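Local coordinates for protein lysine/ornithine decarboxylase (PDB 2PLJ) that catalyses the decarboxylation of lysine and ornithine to cadaverine and putrescine, using a pyridoxal phosphate cofactor in a beta/alpha-barrel enzyme, at residues R70-A75 / Q269-I274; T96-G101 / G119-L124; F148-L153 / E157-Y162; Q193-I198 / R233-Q238; G326-L331 / Y338-I343. All blocks are in the same frame, centred on the assembly; numbering follows the deposited sequence.

Interaction 1: residues R70-A75 / Q269-I274; sequences RALKNA and QFCAPI
With chi1 at -66°, Cys271 sets its SG opposite its own carbonyl carbon, where the sulfur comes to rest against the methyl of Ala75. Leu72 reaches the same sulfur differently: its CG stands opposite the backbone N (chi1 -172°), and chi2 of 56° places CD1 as the branch that leans toward the other helix. The two approaches are unequal. Ala75 CB lies 4.0 Å from Cys271 SG, an ordinary apolar distance, whereas Leu72 CD1 stays at 4.3 Å from Cys271 SG and only brushes it. The closest approach involves the backbone, since Cys271 CB sits 3.3 Å from Ala75 O, the carbonyl at the last residue of helix 62-75. Here the CB of Cys271 is directed toward the neighbouring segment, and the CA atoms of Ala75 and Cys271 are 5.9 Å apart, a separation that small residues on both sides make possible. No hydrogen bond crosses the contact; the sulfur makes only apolar contacts across the two segments. On its own side, helix 267-278 is kinked, because the N atoms of Pro273 and Ile274 have no bond to the preceding turn. Ile267 and Asp268 of that helix also touch Ala75, and Leu72 rests in addition on Leu81 of strand 79-84 and on Pro291, so the buried patch continues inward to the barrel wall, with the side chain of Leu72 about 8 Å from the bound pyridoxal-putrescine adduct. The arrangement is helix-to-helix packing on the outside of a beta/alpha barrel, joining the helix that precedes the first barrel strand to the one that leads into the last.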
# COMPACT_ATOMS: atom_id res chain seq x y z
N ARG A 70 25.26 8.09 -14.08
CA ARG A 70 26.67 8.38 -14.43
C ARG A 70 27.62 8.01 -13.30
O ARG A 70 28.68 7.45 -13.55
CB ARG A 70 26.81 9.84 -14.81
CG ARG A 70 26.05 10.14 -16.10
CD ARG A 70 26.14 11.65 -16.44
NE ARG A 70 25.29 11.98 -17.59
CZ ARG A 70 25.09 13.21 -18.05
NH1 ARG A 70 25.67 14.26 -17.47
NH2 ARG A 70 24.31 13.41 -19.11
N ALA A 71 27.21 8.29 -12.05
CA ALA A 71 28.03 7.97 -10.88
C ALA A 71 28.21 6.45 -10.75
O ALA A 71 29.32 5.98 -10.48
CB ALA A 71 27.44 8.55 -9.62
N LEU A 72 27.13 5.69 -10.96
CA LEU A 72 27.22 4.23 -10.88
C LEU A 72 28.08 3.63 -12.02
O LEU A 72 28.90 2.73 -11.77
CB LEU A 72 25.83 3.59 -10.85
CG LEU A 72 25.84 2.07 -10.56
CD1 LEU A 72 26.56 1.71 -9.26
CD2 LEU A 72 24.41 1.58 -10.51
N LYS A 73 27.86 4.13 -13.25
CA LYS A 73 28.67 3.74 -14.41
C LYS A 73 30.15 3.96 -14.11
O LYS A 73 31.00 3.09 -14.39
CB LYS A 73 28.23 4.53 -15.65
CG LYS A 73 28.86 4.03 -16.93
CD LYS A 73 28.35 4.82 -18.13
CE LYS A 73 28.92 4.24 -19.42
NZ LYS A 73 28.50 5.07 -20.58
N ASN A 74 30.48 5.09 -13.50
CA ASN A 74 31.87 5.38 -13.20
C ASN A 74 32.43 4.50 -12.07
O ASN A 74 33.62 4.15 -12.07
CB ASN A 74 32.10 6.87 -12.94
CG ASN A 74 33.50 7.30 -13.34
OD1 ASN A 74 34.46 7.09 -12.60
ND2 ASN A 74 33.64 7.83 -14.56
N ALA A 75 31.56 4.11 -11.14
CA ALA A 75 31.91 3.24 -10.01
C ALA A 75 32.06 1.76 -10.43
O ALA A 75 32.83 1.00 -9.81
CB ALA A 75 30.86 3.36 -8.89
N GLN A 269 33.77 3.81 -3.54
CA GLN A 269 34.38 3.00 -2.47
C GLN A 269 33.61 1.70 -2.29
O GLN A 269 34.23 0.62 -2.12
CB GLN A 269 34.42 3.78 -1.16
CG GLN A 269 35.41 4.91 -1.17
CD GLN A 269 35.17 5.85 -0.01
OE1 GLN A 269 34.75 5.42 1.08
NE2 GLN A 269 35.41 7.14 -0.24
N PHE A 270 32.27 1.80 -2.35
CA PHE A 270 31.39 0.64 -2.29
C PHE A 270 31.73 -0.36 -3.36
O PHE A 270 31.85 -1.55 -3.06
CB PHE A 270 29.93 1.07 -2.42
CG PHE A 270 28.96 -0.02 -2.10
CD1 PHE A 270 28.50 -0.20 -0.79
CD2 PHE A 270 28.47 -0.85 -3.13
CE1 PHE A 270 27.57 -1.19 -0.48
CE2 PHE A 270 27.53 -1.84 -2.85
CZ PHE A 270 27.06 -2.01 -1.54
N CYS A 271 31.93 0.11 -4.59
CA CYS A 271 32.12 -0.80 -5.74
C CYS A 271 33.55 -1.31 -5.93
O CYS A 271 33.75 -2.25 -6.69
CB CYS A 271 31.60 -0.16 -7.02
SG CYS A 271 29.79 0.07 -6.97
N ALA A 272 34.51 -0.64 -5.29
CA ALA A 272 35.93 -1.03 -5.36
C ALA A 272 36.15 -2.55 -5.16
O ALA A 272 36.74 -3.21 -6.05
CB ALA A 272 36.78 -0.18 -4.36
N PRO A 273 35.70 -3.13 -4.01
CA PRO A 273 35.88 -4.59 -3.82
C PRO A 273 35.08 -5.43 -4.79
O PRO A 273 35.50 -6.55 -5.12
CB PRO A 273 35.40 -4.85 -2.37
CG PRO A 273 34.71 -3.63 -1.93
CD PRO A 273 35.07 -2.49 -2.84
N ILE A 274 33.95 -4.90 -5.25
CA ILE A 274 33.15 -5.56 -6.28
C ILE A 274 33.97 -5.67 -7.58
O ILE A 274 34.13 -6.78 -8.14
CB ILE A 274 31.81 -4.79 -6.55
CG1 ILE A 274 31.01 -4.63 -5.23
CG2 ILE A 274 31.02 -5.53 -7.60
CD1 ILE A 274 29.64 -3.97 -5.40

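Interaction 2: residues T96-G101 / G119-L124; sequences TLLAEG and GVPADL
A single side chain, Leu98, makes every close contact from its helix, straddling the loop 119-124 with its two methyls. CD1 takes the Pro121 and Leu124 side: it is 3.6 Å from Leu124 CD1, and the two leucines cross at about a right angle, while Pro121 CD lies 4.0 Å from the same Leu98 CD1. CD2 faces the start of the loop, 4.1 Å from Val120 CG2, and passes the carbonyl O of Gly119 at a similar range. The fork is aimed by a CG set opposite the backbone N (chi1 179°). No hydrogen bond crosses between the segments, so the fit rests on apolar contact. Both segments turn here through glycines of positive phi. Gly101 ends helix 91-100 as a Schellman motif, its N donating to Leu98 O at 3.1 Å, and Gly119 closes helix 109-117 in the same manner. A short 3-10 turn, Leu124 N to Pro121 O at 3.0 Å, then presents Leu124 to the leucine. Phe104 of strand 103-106 lies against both Leu98 and Val120. The contact is typical of adjacent beta-alpha units in a beta/alpha barrel, where one helix packs on the loop that returns the next helix to its strand.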
# COMPACT_ATOMS: atom_id res chain seq x y z
N THR A 96 14.54 9.13 -20.04
CA THR A 96 15.78 9.83 -19.62
C THR A 96 16.98 8.86 -19.66
O THR A 96 18.05 9.16 -20.19
CB THR A 96 15.60 10.45 -18.21
OG1 THR A 96 14.66 11.55 -18.26
CG2 THR A 96 16.95 10.94 -17.64
N LEU A 97 16.75 7.68 -19.09
CA LEU A 97 17.78 6.62 -19.03
C LEU A 97 18.08 6.02 -20.39
O LEU A 97 19.25 5.78 -20.74
CB LEU A 97 17.34 5.57 -18.03
CG LEU A 97 17.43 6.05 -16.58
CD1 LEU A 97 16.78 4.97 -15.74
CD2 LEU A 97 18.91 6.38 -16.13
N LEU A 98 17.04 5.79 -21.19
CA LEU A 98 17.27 5.32 -22.56
C LEU A 98 18.22 6.28 -23.31
O LEU A 98 19.18 5.86 -23.99
CB LEU A 98 15.93 5.19 -23.30
CG LEU A 98 15.99 4.73 -24.77
CD1 LEU A 98 16.53 3.28 -24.86
CD2 LEU A 98 14.60 4.87 -25.39
N ALA A 99 17.95 7.58 -23.19
CA ALA A 99 18.73 8.58 -23.91
C ALA A 99 20.18 8.59 -23.40
O ALA A 99 21.13 8.89 -24.14
CB ALA A 99 18.07 9.96 -23.73
N GLU A 100 20.34 8.25 -22.12
CA GLU A 100 21.63 8.24 -21.45
C GLU A 100 22.48 6.99 -21.82
O GLU A 100 23.71 6.97 -21.65
CB GLU A 100 21.37 8.42 -19.94
CG GLU A 100 22.57 8.70 -19.08
CD GLU A 100 23.32 10.01 -19.37
OE1 GLU A 100 22.79 11.02 -19.91
OE2 GLU A 100 24.52 9.99 -19.04
N GLY A 101 21.83 5.96 -22.37
CA GLY A 101 22.51 4.72 -22.79
C GLY A 101 22.24 3.51 -21.89
O GLY A 101 22.85 2.44 -22.07
N GLY A 119 9.49 3.26 -26.63
CA GLY A 119 10.40 2.96 -27.71
C GLY A 119 11.73 2.34 -27.33
O GLY A 119 12.71 2.41 -28.10
N VAL A 120 11.75 1.69 -26.17
CA VAL A 120 12.94 0.96 -25.75
C VAL A 120 13.07 -0.29 -26.64
O VAL A 120 12.14 -1.10 -26.71
CB VAL A 120 12.88 0.54 -24.28
CG1 VAL A 120 14.09 -0.36 -23.91
CG2 VAL A 120 12.79 1.79 -23.37
N PRO A 121 14.22 -0.45 -27.31
CA PRO A 121 14.47 -1.67 -28.09
C PRO A 121 14.54 -2.87 -27.13
O PRO A 121 15.18 -2.80 -26.08
CB PRO A 121 15.86 -1.41 -28.70
CG PRO A 121 16.01 0.05 -28.74
CD PRO A 121 15.34 0.51 -27.44
N ALA A 122 13.91 -3.98 -27.52
CA ALA A 122 13.83 -5.15 -26.64
C ALA A 122 15.22 -5.70 -26.30
O ALA A 122 15.41 -6.33 -25.25
CB ALA A 122 12.99 -6.25 -27.30
N ASP A 123 16.20 -5.48 -27.19
CA ASP A 123 17.55 -6.00 -26.94
C ASP A 123 18.26 -5.30 -25.77
O ASP A 123 19.33 -5.77 -25.30
CB ASP A 123 18.40 -6.01 -28.21
CG ASP A 123 18.72 -4.63 -28.76
OD1 ASP A 123 18.38 -3.59 -28.16
OD2 ASP A 123 19.34 -4.59 -29.86
N LEU A 124 17.66 -4.21 -25.28
CA LEU A 124 18.20 -3.53 -24.09
C LEU A 124 17.57 -4.03 -22.79
O LEU A 124 17.84 -3.47 -21.72
CB LEU A 124 18.00 -2.00 -24.19
CG LEU A 124 18.75 -1.27 -25.31
CD1 LEU A 124 18.45 0.23 -25.19
CD2 LEU A 124 20.22 -1.51 -25.24

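Interaction 3: residues F148-L153 / E157-Y162; sequences FVVDNL and EKFKAY
Phe159 lays its ring against Phe148 and Val150, its CZ-CE1 part on the first and its CE2-CD2 part on the second, and this inner half of the contact is closely fitted. Phe159 CZ comes to 3.5 Å from Phe148 CB, and Phe159 CE1 to 3.6 Å from Phe148 CD2. The two rings meet obliquely, with centroids 5.3 Å apart and planes at 42°. Two residues on, on the same face of the strand, Val150 brings CG1 to 3.7 Å from Phe159 CE2; its chi1 of -61° sets that methyl opposite the carbonyl carbon and turns it to the ring. Leu168 of the next strand touches all three residues, and Ile137 of helix 134-143 also packs on Phe159. In the beta/alpha barrel this is one beta-alpha-beta crossover: strand 147-150 leads through helix 153-157 and a type I turn, Glu157 to Lys160, to its parallel neighbour, strand 167-171. Asn152 stands at the N-cap of that helix, with OD1 accepting from Glu155 N. Its ND2 meets Asp151 OD1 at 3.0 Å, nearly along the C-O axis, which fixes the amide's rotation. The outer half is far looser. There Leu153 and Glu157, both exposed, are joined by the i to i+4 backbone hydrogen bond, Glu157 N to Leu153 O, of 3.0 Å. Beyond CB, which passes 3.7 Å from Leu153 O, the Glu157 chain bends at chi2 and carries its carboxylate away. Lys158 next to it turns to the dimer partner, donating from NZ to Met307 O of the second subunit.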
# COMPACT_ATOMS: atom_id res chain seq x y z
N PHE A 148 15.40 -14.50 -19.53
CA PHE A 148 14.53 -14.75 -18.37
C PHE A 148 15.37 -15.38 -17.27
O PHE A 148 16.48 -15.86 -17.54
CB PHE A 148 13.38 -15.69 -18.72
CG PHE A 148 12.43 -15.11 -19.73
CD1 PHE A 148 11.35 -14.32 -19.31
CD2 PHE A 148 12.63 -15.34 -21.10
CE1 PHE A 148 10.48 -13.74 -20.23
CE2 PHE A 148 11.77 -14.79 -22.04
CZ PHE A 148 10.69 -13.97 -21.62
N VAL A 149 14.81 -15.41 -16.06
CA VAL A 149 15.51 -15.98 -14.92
C VAL A 149 14.77 -17.24 -14.47
O VAL A 149 13.52 -17.27 -14.46
CB VAL A 149 15.53 -14.96 -13.73
CG1 VAL A 149 15.85 -15.66 -12.37
CG2 VAL A 149 16.48 -13.77 -14.02
N VAL A 150 15.53 -18.25 -14.07
CA VAL A 150 14.97 -19.41 -13.36
C VAL A 150 15.78 -19.68 -12.11
O VAL A 150 16.98 -19.41 -12.08
CB VAL A 150 14.89 -20.67 -14.26
CG1 VAL A 150 13.99 -20.39 -15.47
CG2 VAL A 150 16.29 -21.15 -14.69
N ASP A 151 15.12 -20.22 -11.09
CA ASP A 151 15.84 -20.69 -9.90
C ASP A 151 15.39 -22.07 -9.44
O ASP A 151 15.73 -22.52 -8.33
CB ASP A 151 15.75 -19.63 -8.79
CG ASP A 151 14.37 -19.59 -8.09
OD1 ASP A 151 13.47 -20.41 -8.42
OD2 ASP A 151 14.23 -18.72 -7.20
N ASN A 152 14.64 -22.76 -10.29
CA ASN A 152 14.19 -24.10 -9.95
C ASN A 152 13.75 -24.89 -11.20
O ASN A 152 13.52 -24.30 -12.27
CB ASN A 152 13.12 -24.05 -8.84
CG ASN A 152 11.77 -23.59 -9.34
OD1 ASN A 152 11.10 -24.34 -10.06
ND2 ASN A 152 11.34 -22.39 -8.95
N LEU A 153 13.65 -26.20 -11.04
CA LEU A 153 13.36 -27.09 -12.16
C LEU A 153 11.93 -26.95 -12.67
O LEU A 153 11.68 -27.15 -13.88
CB LEU A 153 13.69 -28.54 -11.79
CG LEU A 153 15.20 -28.85 -11.72
CD1 LEU A 153 15.47 -30.27 -11.15
CD2 LEU A 153 15.89 -28.70 -13.09
N GLU A 157 11.08 -26.06 -16.62
CA GLU A 157 10.16 -26.84 -17.46
C GLU A 157 9.27 -25.92 -18.31
O GLU A 157 8.92 -26.28 -19.45
CB GLU A 157 9.30 -27.78 -16.59
CG GLU A 157 8.41 -28.78 -17.36
CD GLU A 157 7.07 -28.16 -17.85
OE1 GLU A 157 6.71 -27.02 -17.45
OE2 GLU A 157 6.38 -28.82 -18.64
N LYS A 158 8.93 -24.75 -17.77
CA LYS A 158 8.08 -23.77 -18.45
C LYS A 158 8.69 -23.29 -19.77
O LYS A 158 7.97 -22.71 -20.61
CB LYS A 158 7.80 -22.56 -17.55
CG LYS A 158 7.15 -22.96 -16.25
CD LYS A 158 6.70 -21.72 -15.48
CE LYS A 158 6.10 -22.14 -14.13
NZ LYS A 158 5.99 -20.94 -13.23
N PHE A 159 10.00 -23.48 -19.93
CA PHE A 159 10.73 -22.99 -21.11
C PHE A 159 10.94 -24.02 -22.22
O PHE A 159 11.50 -23.69 -23.29
CB PHE A 159 12.06 -22.32 -20.70
CG PHE A 159 11.84 -20.98 -20.07
CD1 PHE A 159 11.57 -19.88 -20.87
CD2 PHE A 159 11.79 -20.86 -18.67
CE1 PHE A 159 11.30 -18.62 -20.29
CE2 PHE A 159 11.53 -19.63 -18.07
CZ PHE A 159 11.28 -18.50 -18.88
N LYS A 160 10.51 -25.25 -21.98
CA LYS A 160 10.61 -26.27 -23.03
C LYS A 160 9.91 -25.80 -24.31
O LYS A 160 10.44 -25.94 -25.44
CB LYS A 160 10.00 -27.59 -22.55
CG LYS A 160 10.86 -28.32 -21.52
CD LYS A 160 10.15 -29.61 -21.13
CE LYS A 160 11.04 -30.54 -20.34
NZ LYS A 160 10.42 -31.91 -20.26
N ALA A 161 8.72 -25.25 -24.14
CA ALA A 161 7.90 -24.81 -25.26
C ALA A 161 8.52 -23.59 -25.97
O ALA A 161 8.12 -23.25 -27.08
CB ALA A 161 6.47 -24.51 -24.77
N TYR A 162 9.51 -22.97 -25.32
CA TYR A 162 10.15 -21.74 -25.83
C TYR A 162 11.65 -21.90 -26.07
O TYR A 162 12.37 -20.90 -26.19
CB TYR A 162 9.87 -20.56 -24.86
CG TYR A 162 8.40 -20.40 -24.62
CD1 TYR A 162 7.82 -20.82 -23.42
CD2 TYR A 162 7.57 -19.89 -25.62
CE1 TYR A 162 6.43 -20.71 -23.20
CE2 TYR A 162 6.18 -19.75 -25.41
CZ TYR A 162 5.62 -20.18 -24.22
OH TYR A 162 4.27 -20.07 -24.06

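Interaction 4: residues Q193-I198 / R233-Q238; sequences QALVII and RHVMEQ
Leu195 places both its methyls against Gln238 CB, CD1 at 3.8 Å and CD2 at 3.9 Å, so the glutamine is met at the base of its chain and by its aliphatic part. The same CD2 also touches Val235, 4.1 Å from Val235 CG1 and 4.0 Å from the carbonyl O of Val235. Leu195 and Val235 have the nearest pair of CA atoms, 7.4 Å apart. What aims these groups is a chi1 of -68° in Leu195, putting CG opposite the carbonyl carbon, and a chain bend at chi2 in Gln238 (-62°) that sends the amide off from the leucine. Behind this first shell, Val239 touches Leu195 and Ile198, and Leu211 of strand 207-212 lies under Ile198 and Val235, so the helices 191-203 and 223-241 sit as consecutive outer helices of the barrel over the strand between them. On the far side, Arg233 NH1 and Glu237 OE2, 3.3 Å apart, form a salt bridge one turn along a single helix; NH1 meets the oxygen on its syn side, 17° out of the carboxylate plane. Since this charge pair stays within its own helix and no hydrogen bond spans the two, the helices are held together here by shape and dispersion, with the amide of the exposed Gln238 led away from the leucine.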
# COMPACT_ATOMS: atom_id res chain seq x y z
N GLN A 193 22.21 -26.94 -6.69
CA GLN A 193 20.96 -26.91 -7.46
C GLN A 193 21.18 -26.21 -8.80
O GLN A 193 20.57 -26.59 -9.81
CB GLN A 193 19.84 -26.20 -6.68
CG GLN A 193 19.31 -26.99 -5.48
CD GLN A 193 18.37 -26.19 -4.55
OE1 GLN A 193 18.41 -24.95 -4.45
NE2 GLN A 193 17.51 -26.93 -3.85
N ALA A 194 22.03 -25.18 -8.81
CA ALA A 194 22.31 -24.44 -10.04
C ALA A 194 22.93 -25.38 -11.08
O ALA A 194 22.54 -25.36 -12.25
CB ALA A 194 23.21 -23.27 -9.77
N LEU A 195 23.89 -26.21 -10.66
CA LEU A 195 24.52 -27.18 -11.56
C LEU A 195 23.49 -28.18 -12.11
O LEU A 195 23.50 -28.47 -13.30
CB LEU A 195 25.73 -27.86 -10.89
CG LEU A 195 26.88 -26.86 -10.67
CD1 LEU A 195 27.91 -27.35 -9.65
CD2 LEU A 195 27.56 -26.50 -11.99
N VAL A 196 22.57 -28.63 -11.25
CA VAL A 196 21.49 -29.54 -11.67
C VAL A 196 20.58 -28.86 -12.71
O VAL A 196 20.24 -29.45 -13.73
CB VAL A 196 20.66 -30.07 -10.47
CG1 VAL A 196 19.51 -30.95 -10.94
CG2 VAL A 196 21.54 -30.89 -9.49
N ILE A 197 20.23 -27.60 -12.46
CA ILE A 197 19.44 -26.85 -13.43
C ILE A 197 20.17 -26.71 -14.77
O ILE A 197 19.57 -26.88 -15.85
CB ILE A 197 19.05 -25.46 -12.86
CG1 ILE A 197 18.02 -25.64 -11.73
CG2 ILE A 197 18.47 -24.57 -13.96
CD1 ILE A 197 17.81 -24.37 -10.86
N ILE A 198 21.47 -26.44 -14.71
CA ILE A 198 22.26 -26.19 -15.92
C ILE A 198 22.42 -27.50 -16.73
O ILE A 198 22.25 -27.52 -17.96
CB ILE A 198 23.59 -25.49 -15.60
CG1 ILE A 198 23.33 -24.05 -15.09
CG2 ILE A 198 24.52 -25.45 -16.83
CD1 ILE A 198 24.51 -23.40 -14.43
N ARG A 233 31.64 -17.51 -9.71
CA ARG A 233 32.85 -17.85 -10.46
C ARG A 233 33.18 -19.33 -10.33
O ARG A 233 33.51 -19.99 -11.32
CB ARG A 233 34.03 -16.99 -10.02
CG ARG A 233 35.32 -17.31 -10.80
CD ARG A 233 36.41 -16.29 -10.53
NE ARG A 233 36.59 -16.06 -9.10
CZ ARG A 233 37.32 -16.84 -8.30
NH1 ARG A 233 37.95 -17.91 -8.78
NH2 ARG A 233 37.42 -16.55 -7.01
N HIS A 234 33.09 -19.85 -9.11
CA HIS A 234 33.35 -21.27 -8.88
C HIS A 234 32.30 -22.14 -9.57
O HIS A 234 32.64 -23.19 -10.11
CB HIS A 234 33.47 -21.57 -7.38
CG HIS A 234 34.65 -20.89 -6.74
ND1 HIS A 234 35.92 -20.93 -7.27
CD2 HIS A 234 34.74 -20.17 -5.59
CE1 HIS A 234 36.74 -20.25 -6.49
NE2 HIS A 234 36.05 -19.76 -5.48
N VAL A 235 31.04 -21.69 -9.59
CA VAL A 235 30.00 -22.43 -10.29
C VAL A 235 30.30 -22.47 -11.79
O VAL A 235 30.16 -23.52 -12.42
CB VAL A 235 28.58 -21.89 -10.00
CG1 VAL A 235 27.56 -22.51 -10.95
CG2 VAL A 235 28.20 -22.13 -8.52
N MET A 236 30.73 -21.34 -12.36
CA MET A 236 31.07 -21.29 -13.78
C MET A 236 32.20 -22.25 -14.12
O MET A 236 32.16 -22.91 -15.16
CB MET A 236 31.46 -19.88 -14.19
CG MET A 236 30.27 -18.98 -14.20
SD MET A 236 30.71 -17.24 -14.39
CE MET A 236 29.22 -16.60 -15.15
N GLU A 237 33.17 -22.35 -13.21
CA GLU A 237 34.28 -23.31 -13.36
C GLU A 237 33.79 -24.76 -13.35
O GLU A 237 34.26 -25.60 -14.15
CB GLU A 237 35.33 -23.09 -12.27
CG GLU A 237 36.06 -21.76 -12.39
CD GLU A 237 36.87 -21.35 -11.15
OE1 GLU A 237 37.17 -22.21 -10.29
OE2 GLU A 237 37.21 -20.14 -11.06
N GLN A 238 32.85 -25.07 -12.45
CA GLN A 238 32.25 -26.41 -12.35
C GLN A 238 31.47 -26.79 -13.60
O GLN A 238 31.54 -27.94 -14.04
CB GLN A 238 31.34 -26.54 -11.14
CG GLN A 238 32.06 -26.52 -9.79
CD GLN A 238 33.04 -27.68 -9.61
OE1 GLN A 238 32.76 -28.83 -9.99
NE2 GLN A 238 34.19 -27.37 -9.03

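Interaction 5: residues G326-L331 / Y338-I343; sequences GSFSGL and YPLTTI
Tyr338 lays its ring alongside Phe328 and runs its hydroxyl in over the backbone of Gly330. Its chi1 of -46° puts CG anti to the carbonyl carbon and directs the ring toward 326-331. Tyr338 CD2 lies 3.9 Å from Phe328 CD1, at the edge of the phenylalanine ring and near its plane; the planes stand at 70°, an oblique pairing with centroids 6.0 Å apart. Leu331 meets the same CD2-CE2 bond of Tyr338 from the opposite side of the ring plane, its CD2 3.8 Å from Tyr338 CE2. One atom further round the Phe328 ring, at CE1, Leu340 CD2 makes contact at 3.9 Å, slanting to the ring. Because residue 330 bears no side chain, Tyr338 OH can close to 3.4 Å from Gly330 CA. One water appears to link that hydroxyl to Ser327 O, to which it donates, and to Gly330 N, from which it accepts at 2.6 Å; bonds this short make its exact position doubtful. The turn is braced by Gly326 O, which accepts from Ser329 N and, nearly in line with its C=O bond, from Ser329 OG at 2.9 Å. Met385 touches both aromatic rings. This aromatic and leucine cluster joins the turn leading into helix 330-333 to the chain entering strand 340-342, in the C-terminal beta-barrel domain, with Gly330 about 7 Å from the bound ligand.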
# COMPACT_ATOMS: atom_id res chain seq x y z
N GLY A 326 0.04 6.56 0.95
CA GLY A 326 0.44 7.31 -0.24
C GLY A 326 1.94 7.26 -0.46
O GLY A 326 2.54 6.18 -0.54
N SER A 327 2.58 8.44 -0.54
CA SER A 327 4.01 8.50 -0.88
C SER A 327 4.90 7.96 0.21
O SER A 327 6.03 7.51 -0.07
CB SER A 327 4.47 9.93 -1.21
OG SER A 327 3.64 10.54 -2.18
N PHE A 328 4.37 7.93 1.44
CA PHE A 328 5.13 7.40 2.59
C PHE A 328 4.85 5.94 2.88
O PHE A 328 5.20 5.42 3.95
CB PHE A 328 4.91 8.28 3.82
CG PHE A 328 5.50 9.66 3.65
CD1 PHE A 328 6.85 9.90 3.93
CD2 PHE A 328 4.72 10.71 3.14
CE1 PHE A 328 7.40 11.19 3.74
CE2 PHE A 328 5.27 11.99 2.94
CZ PHE A 328 6.61 12.23 3.24
N SER A 329 4.23 5.26 1.90
CA SER A 329 3.94 3.83 2.03
C SER A 329 5.23 3.01 2.25
O SER A 329 5.15 1.92 2.82
CB SER A 329 3.18 3.32 0.79
OG SER A 329 3.93 3.60 -0.41
N GLY A 330 6.39 3.55 1.80
CA GLY A 330 7.72 2.95 2.07
C GLY A 330 8.05 2.82 3.57
O GLY A 330 8.82 1.95 3.96
N LEU A 331 7.42 3.64 4.41
CA LEU A 331 7.56 3.47 5.87
C LEU A 331 7.08 2.10 6.31
O LEU A 331 7.64 1.50 7.21
CB LEU A 331 6.76 4.53 6.64
CG LEU A 331 7.19 5.98 6.39
CD1 LEU A 331 6.25 6.88 7.22
CD2 LEU A 331 8.62 6.26 6.75
N TYR A 338 12.80 8.77 5.98
CA TYR A 338 13.23 9.83 5.07
C TYR A 338 13.55 11.10 5.83
O TYR A 338 12.83 11.43 6.78
CB TYR A 338 12.15 10.15 4.00
CG TYR A 338 11.57 8.90 3.36
CD1 TYR A 338 12.22 8.28 2.29
CD2 TYR A 338 10.38 8.34 3.86
CE1 TYR A 338 11.73 7.10 1.73
CE2 TYR A 338 9.85 7.16 3.30
CZ TYR A 338 10.54 6.56 2.23
OH TYR A 338 10.00 5.43 1.68
N PRO A 339 14.57 11.84 5.37
CA PRO A 339 14.79 13.19 5.95
C PRO A 339 13.56 14.04 5.66
O PRO A 339 13.04 14.00 4.55
CB PRO A 339 16.02 13.73 5.20
CG PRO A 339 16.61 12.55 4.43
CD PRO A 339 15.49 11.55 4.24
N LEU A 340 13.10 14.77 6.66
CA LEU A 340 11.93 15.66 6.55
C LEU A 340 12.32 17.07 6.96
O LEU A 340 13.10 17.26 7.90
CB LEU A 340 10.78 15.15 7.43
CG LEU A 340 10.21 13.75 7.15
CD1 LEU A 340 9.27 13.31 8.28
CD2 LEU A 340 9.52 13.70 5.79
N THR A 341 11.77 18.05 6.26
CA THR A 341 12.00 19.44 6.63
C THR A 341 10.75 20.27 6.35
O THR A 341 9.73 19.74 5.87
CB THR A 341 13.31 20.00 5.94
OG1 THR A 341 13.70 21.24 6.54
CG2 THR A 341 13.14 20.15 4.42
N THR A 342 10.82 21.55 6.69
CA THR A 342 9.72 22.46 6.42
C THR A 342 10.32 23.68 5.76
O THR A 342 11.52 23.96 5.94
CB THR A 342 9.01 22.87 7.74
OG1 THR A 342 9.99 23.36 8.67
CG2 THR A 342 8.30 21.67 8.33
N ILE A 343 9.52 24.40 4.98
CA ILE A 343 9.97 25.67 4.42
C ILE A 343 10.15 26.66 5.56
O ILE A 343 11.20 27.30 5.66
CB ILE A 343 9.05 26.19 3.30
CG1 ILE A 343 9.15 25.27 2.07
CG2 ILE A 343 9.40 27.67 2.92
CD1 ILE A 343 8.07 25.50 1.03
O HOH W 1 7.46 5.90 1.27

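How the interactions relate
Four of the contacts, interactions 1 to 4, belong to the beta/alpha barrel, and interactions 2, 3 and 4 are nested along the chain inside the loop that interaction 1 closes. Interactions 1 and 2 are joined by a salt bridge, Arg70 NE to Glu100 OE2, at 2.6 Å. Interactions 3 and 4 also touch: Ile197 CD1 packs 3.6 Å from Asn152 N, and Leu153 rests on Val196 and Ile197. Interaction 5 lies in the beta domain, its centre about 28 Å from that of interaction 1 and about 44 Å from that of interaction 4. The side chain of Leu72 is about 8 Å and Gly330 about 7 Å from a bound putrescine adduct, while the side chain of Phe148 is about 12 Å from one.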